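Local coordinates for natterin-like protein (Lethenteron camtschaticum, PDB 6IUL) that probably binds carbohydrate through a jacalin-like lectin domain and forms membrane pores with an aerolysin-type module, acting as a cytotoxic immune protein, at residues Phe210-Met222 / Phe230-Glu242. Numbering follows the deposited sequence.
Sequences FSLSVKAGIPEVM and FTVGSESTHAVEE
His238 lies against Ala216 and Ile218 on a twisted antiparallel hairpin formed by strands 212-223 and 228-238. From CB, 3.9 Å from Val214 O, the side chain leaves with CG anti to the carbonyl carbon (chi1 -55°), which turns the ring along the partner strand. CD2 and NE2 put an edge to Ala216 O, where the NE2 bond (3.2 Å, 122°) is bent and weak; the same oxygen receives a straighter bond from Ser236 N. CE1 meets Ile218 CD1 at 3.5 Å, while Ile218 CG1 sits over one ring face in a CH-pi contact. His238 ND1, finally, donates in the ring plane to the syn side of Glu242 OE1 at 2.9 Å. Glu242 OE2 takes Ala239 N, tying that backbone and the ring to one carboxylate. Paired backbone bonds join Val214 with His238, Ala216 with Ser236 and Glu220 with Thr231; between the last two pairs Gly233 N reaches Ile218 O at 2.8 Å. Val240 CG2 packs on Leu212 CD1, and a water links Leu212 O to Val240 N. Near the hairpin tip Met222 SD lies 3.6 Å from Thr231 CG2, the bend at chi3 bringing CE against the same methyl, and Val221 CG2 touches Phe230 CE1. Phe230 also packs on Ile273 of strand 260-285. This hairpin belongs to the aerolysin-type module; the weak NE2 bond leaves the ring's charge unsettled, but Glu242 would probably favour protonation.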
loop_
_atom_site.group_PDB
_atom_site.type_symbol
_atom_site.label_atom_id
_atom_site.label_comp_id
_atom_site.label_asym_id
_atom_site.label_seq_id
_atom_site.Cartn_x
_atom_site.Cartn_y
_atom_site.Cartn_z
ATOM N N PHE A 210 -2.399 -12.661 -11.450
ATOM C CA PHE A 210 -2.591 -11.519 -12.311
ATOM C C PHE A 210 -2.219 -10.219 -11.621
ATOM O O PHE A 210 -2.114 -10.189 -10.402
ATOM C CB PHE A 210 -4.062 -11.482 -12.759
ATOM C CG PHE A 210 -4.524 -12.760 -13.401
ATOM C CD1 PHE A 210 -4.163 -13.080 -14.712
ATOM C CD2 PHE A 210 -5.312 -13.650 -12.701
ATOM C CE1 PHE A 210 -4.549 -14.278 -15.271
ATOM C CE2 PHE A 210 -5.725 -14.847 -13.266
ATOM C CZ PHE A 210 -5.358 -15.152 -14.565
ATOM N N SER A 211 -2.027 -9.133 -12.380
ATOM C CA SER A 211 -1.939 -7.822 -11.746
ATOM C C SER A 211 -3.321 -7.164 -11.815
ATOM O O SER A 211 -3.752 -6.639 -12.840
ATOM C CB SER A 211 -0.832 -6.935 -12.334
ATOM O OG SER A 211 -1.215 -6.406 -13.539
ATOM N N LEU A 212 -4.041 -7.250 -10.715
ATOM C CA LEU A 212 -5.452 -6.815 -10.668
ATOM C C LEU A 212 -5.572 -5.312 -10.403
ATOM O O LEU A 212 -4.808 -4.770 -9.601
ATOM C CB LEU A 212 -6.181 -7.539 -9.536
ATOM C CG LEU A 212 -6.260 -9.044 -9.648
ATOM C CD1 LEU A 212 -6.904 -9.625 -8.439
ATOM C CD2 LEU A 212 -7.013 -9.485 -10.895
ATOM N N SER A 213 -6.471 -4.647 -11.115
ATOM C CA SER A 213 -6.995 -3.367 -10.687
ATOM C C SER A 213 -8.519 -3.453 -10.652
ATOM O O SER A 213 -9.126 -4.321 -11.290
ATOM C CB SER A 213 -6.520 -2.194 -11.560
ATOM O OG SER A 213 -6.853 -2.424 -12.881
ATOM N N VAL A 214 -9.117 -2.563 -9.867
ATOM C CA VAL A 214 -10.560 -2.478 -9.722
ATOM C C VAL A 214 -11.049 -1.148 -10.247
ATOM O O VAL A 214 -10.632 -0.088 -9.782
ATOM C CB VAL A 214 -10.949 -2.579 -8.251
ATOM C CG1 VAL A 214 -12.458 -2.599 -8.124
ATOM C CG2 VAL A 214 -10.353 -3.833 -7.626
ATOM N N LYS A 215 -11.908 -1.188 -11.255
ATOM C CA LYS A 215 -12.490 0.017 -11.793
ATOM C C LYS A 215 -13.872 0.143 -11.161
ATOM O O LYS A 215 -14.819 -0.530 -11.561
ATOM C CB LYS A 215 -12.519 0.014 -13.320
ATOM C CG LYS A 215 -13.009 1.322 -13.914
ATOM C CD LYS A 215 -13.000 1.269 -15.452
ATOM C CE LYS A 215 -14.368 0.859 -16.011
ATOM N NZ LYS A 215 -14.337 0.345 -17.398
ATOM N N ALA A 216 -13.938 0.965 -10.110
ATOM C CA ALA A 216 -15.123 1.065 -9.248
ATOM C C ALA A 216 -15.077 2.307 -8.393
ATOM O O ALA A 216 -14.037 2.949 -8.263
ATOM C CB ALA A 216 -15.198 -0.136 -8.333
ATOM N N GLY A 217 -16.203 2.613 -7.765
ATOM C CA GLY A 217 -16.235 3.651 -6.762
ATOM C C GLY A 217 -16.083 3.053 -5.386
ATOM O O GLY A 217 -16.286 1.873 -5.193
ATOM N N ILE A 218 -15.773 3.883 -4.398
ATOM C CA ILE A 218 -15.592 3.387 -3.032
ATOM C C ILE A 218 -16.873 3.605 -2.226
ATOM O O ILE A 218 -17.480 4.683 -2.286
ATOM C CB ILE A 218 -14.377 4.087 -2.374
ATOM C CG1 ILE A 218 -13.074 3.485 -2.926
ATOM C CG2 ILE A 218 -14.411 3.959 -0.863
ATOM C CD1 ILE A 218 -11.814 4.197 -2.482
ATOM N N PRO A 219 -17.310 2.581 -1.476
ATOM C CA PRO A 219 -18.440 2.748 -0.563
ATOM C C PRO A 219 -18.147 3.812 0.501
ATOM O O PRO A 219 -17.080 3.811 1.138
ATOM C CB PRO A 219 -18.596 1.365 0.078
ATOM C CG PRO A 219 -18.026 0.443 -0.941
ATOM C CD PRO A 219 -16.883 1.181 -1.563
ATOM N N GLU A 220 -19.103 4.718 0.662
ATOM C CA GLU A 220 -18.956 5.850 1.567
ATOM C C GLU A 220 -20.249 5.971 2.354
ATOM O O GLU A 220 -21.296 5.417 1.995
ATOM C CB GLU A 220 -18.691 7.156 0.775
ATOM C CG GLU A 220 -17.338 7.229 0.084
ATOM C CD GLU A 220 -17.181 8.437 -0.832
ATOM O OE1 GLU A 220 -18.157 9.222 -0.998
ATOM O OE2 GLU A 220 -16.071 8.587 -1.395
ATOM N N VAL A 221 -20.185 6.783 3.395
ATOM C CA VAL A 221 -21.337 7.099 4.196
ATOM C C VAL A 221 -21.879 8.469 3.790
ATOM O O VAL A 221 -21.131 9.349 3.425
ATOM C CB VAL A 221 -20.947 7.042 5.669
ATOM C CG1 VAL A 221 -21.882 7.867 6.530
ATOM C CG2 VAL A 221 -20.914 5.596 6.138
ATOM N N MET A 222 -23.195 8.623 3.842
ATOM C CA MET A 222 -23.877 9.824 3.377
ATOM C C MET A 222 -24.920 10.268 4.409
ATOM O O MET A 222 -25.692 9.454 4.935
ATOM C CB MET A 222 -24.559 9.499 2.043
ATOM C CG MET A 222 -25.511 10.544 1.496
ATOM S SD MET A 222 -26.352 9.896 0.032
ATOM C CE MET A 222 -25.290 10.578 -1.248
ATOM N N PHE A 230 -25.519 4.283 3.235
ATOM C CA PHE A 230 -24.422 3.999 2.299
ATOM C C PHE A 230 -24.677 4.545 0.880
ATOM O O PHE A 230 -25.811 4.554 0.410
ATOM C CB PHE A 230 -24.175 2.489 2.247
ATOM C CG PHE A 230 -23.528 1.926 3.482
ATOM C CD1 PHE A 230 -22.331 2.429 3.934
ATOM C CD2 PHE A 230 -24.071 0.843 4.145
ATOM C CE1 PHE A 230 -21.702 1.892 5.040
ATOM C CE2 PHE A 230 -23.466 0.317 5.272
ATOM C CZ PHE A 230 -22.265 0.830 5.715
ATOM N N THR A 231 -23.627 5.035 0.221
ATOM C CA THR A 231 -23.614 5.237 -1.244
ATOM C C THR A 231 -22.247 4.834 -1.794
ATOM O O THR A 231 -21.345 4.492 -1.015
ATOM C CB THR A 231 -23.842 6.678 -1.667
ATOM O OG1 THR A 231 -23.189 7.537 -0.722
ATOM C CG2 THR A 231 -25.326 6.969 -1.756
ATOM N N VAL A 232 -22.086 4.863 -3.120
ATOM C CA VAL A 232 -20.786 4.590 -3.710
ATOM C C VAL A 232 -20.268 5.864 -4.331
ATOM O O VAL A 232 -20.924 6.465 -5.177
ATOM C CB VAL A 232 -20.764 3.432 -4.772
ATOM C CG1 VAL A 232 -21.187 2.118 -4.142
ATOM C CG2 VAL A 232 -21.601 3.767 -6.005
ATOM N N GLY A 233 -19.056 6.237 -3.935
ATOM C CA GLY A 233 -18.412 7.424 -4.476
ATOM C C GLY A 233 -18.141 7.362 -5.965
ATOM O O GLY A 233 -18.438 6.376 -6.658
ATOM N N SER A 234 -17.567 8.450 -6.442
ATOM C CA SER A 234 -17.131 8.593 -7.816
ATOM C C SER A 234 -16.157 7.441 -8.192
ATOM O O SER A 234 -15.306 7.031 -7.407
ATOM C CB SER A 234 -16.425 9.957 -7.938
ATOM O OG SER A 234 -16.100 10.246 -9.269
ATOM N N GLU A 235 -16.291 6.939 -9.401
ATOM C CA GLU A 235 -15.513 5.816 -9.869
ATOM C C GLU A 235 -14.066 6.184 -10.202
ATOM O O GLU A 235 -13.795 7.234 -10.774
ATOM C CB GLU A 235 -16.179 5.240 -11.112
ATOM C CG GLU A 235 -15.389 4.132 -11.786
ATOM C CD GLU A 235 -16.177 3.466 -12.919
ATOM O OE1 GLU A 235 -17.296 2.956 -12.656
ATOM O OE2 GLU A 235 -15.677 3.459 -14.075
ATOM N N SER A 236 -13.139 5.304 -9.843
ATOM C CA SER A 236 -11.748 5.389 -10.341
ATOM C C SER A 236 -11.068 4.003 -10.359
ATOM O O SER A 236 -11.730 2.980 -10.198
ATOM C CB SER A 236 -10.930 6.391 -9.512
ATOM O OG SER A 236 -10.792 5.917 -8.195
ATOM N N THR A 237 -9.751 4.005 -10.538
ATOM C CA THR A 237 -8.911 2.818 -10.539
ATOM C C THR A 237 -8.261 2.552 -9.190
ATOM O O THR A 237 -7.669 3.435 -8.617
ATOM C CB THR A 237 -7.831 2.989 -11.601
ATOM O OG1 THR A 237 -8.474 2.921 -12.870
ATOM C CG2 THR A 237 -6.817 1.885 -11.554
ATOM N N HIS A 238 -8.377 1.328 -8.685
ATOM C CA HIS A 238 -7.872 1.013 -7.333
ATOM C C HIS A 238 -7.120 -0.312 -7.346
ATOM O O HIS A 238 -7.396 -1.183 -8.157
ATOM C CB HIS A 238 -9.030 0.889 -6.322
ATOM C CG HIS A 238 -9.920 2.089 -6.278
ATOM N ND1 HIS A 238 -9.575 3.243 -5.600
ATOM C CD2 HIS A 238 -11.131 2.325 -6.835
ATOM C CE1 HIS A 238 -10.541 4.134 -5.743
ATOM N NE2 HIS A 238 -11.499 3.600 -6.480
ATOM N N ALA A 239 -6.173 -0.479 -6.433
ATOM C CA ALA A 239 -5.647 -1.797 -6.182
ATOM C C ALA A 239 -6.690 -2.515 -5.342
ATOM O O ALA A 239 -7.553 -1.896 -4.710
ATOM C CB ALA A 239 -4.305 -1.728 -5.468
ATOM N N VAL A 240 -6.585 -3.831 -5.313
ATOM C CA VAL A 240 -7.522 -4.660 -4.591
ATOM C C VAL A 240 -7.532 -4.330 -3.098
ATOM O O VAL A 240 -8.548 -4.474 -2.423
ATOM C CB VAL A 240 -7.180 -6.136 -4.879
ATOM C CG1 VAL A 240 -7.504 -7.031 -3.743
ATOM C CG2 VAL A 240 -7.929 -6.606 -6.110
ATOM N N GLU A 241 -6.376 -3.943 -2.581
ATOM C CA GLU A 241 -6.225 -3.547 -1.211
ATOM C C GLU A 241 -5.509 -2.214 -1.173
ATOM O O GLU A 241 -4.444 -2.049 -1.780
ATOM C CB GLU A 241 -5.494 -4.589 -0.397
ATOM C CG GLU A 241 -5.933 -4.513 1.069
ATOM C CD GLU A 241 -6.004 -5.844 1.772
ATOM O OE1 GLU A 241 -5.986 -6.893 1.093
ATOM O OE2 GLU A 241 -6.099 -5.814 3.021
ATOM N N GLU A 242 -6.113 -1.248 -0.476
ATOM C CA GLU A 242 -5.704 0.134 -0.642
ATOM C C GLU A 242 -5.937 0.909 0.610
ATOM O O GLU A 242 -6.874 0.638 1.353
ATOM C CB GLU A 242 -6.494 0.787 -1.782
ATOM C CG GLU A 242 -5.695 1.853 -2.472
ATOM C CD GLU A 242 -6.191 2.139 -3.870
ATOM O OE1 GLU A 242 -7.252 2.790 -3.976
ATOM O OE2 GLU A 242 -5.494 1.752 -4.840
HETATM O O HOH W 1 -4.475 -4.995 -6.901
#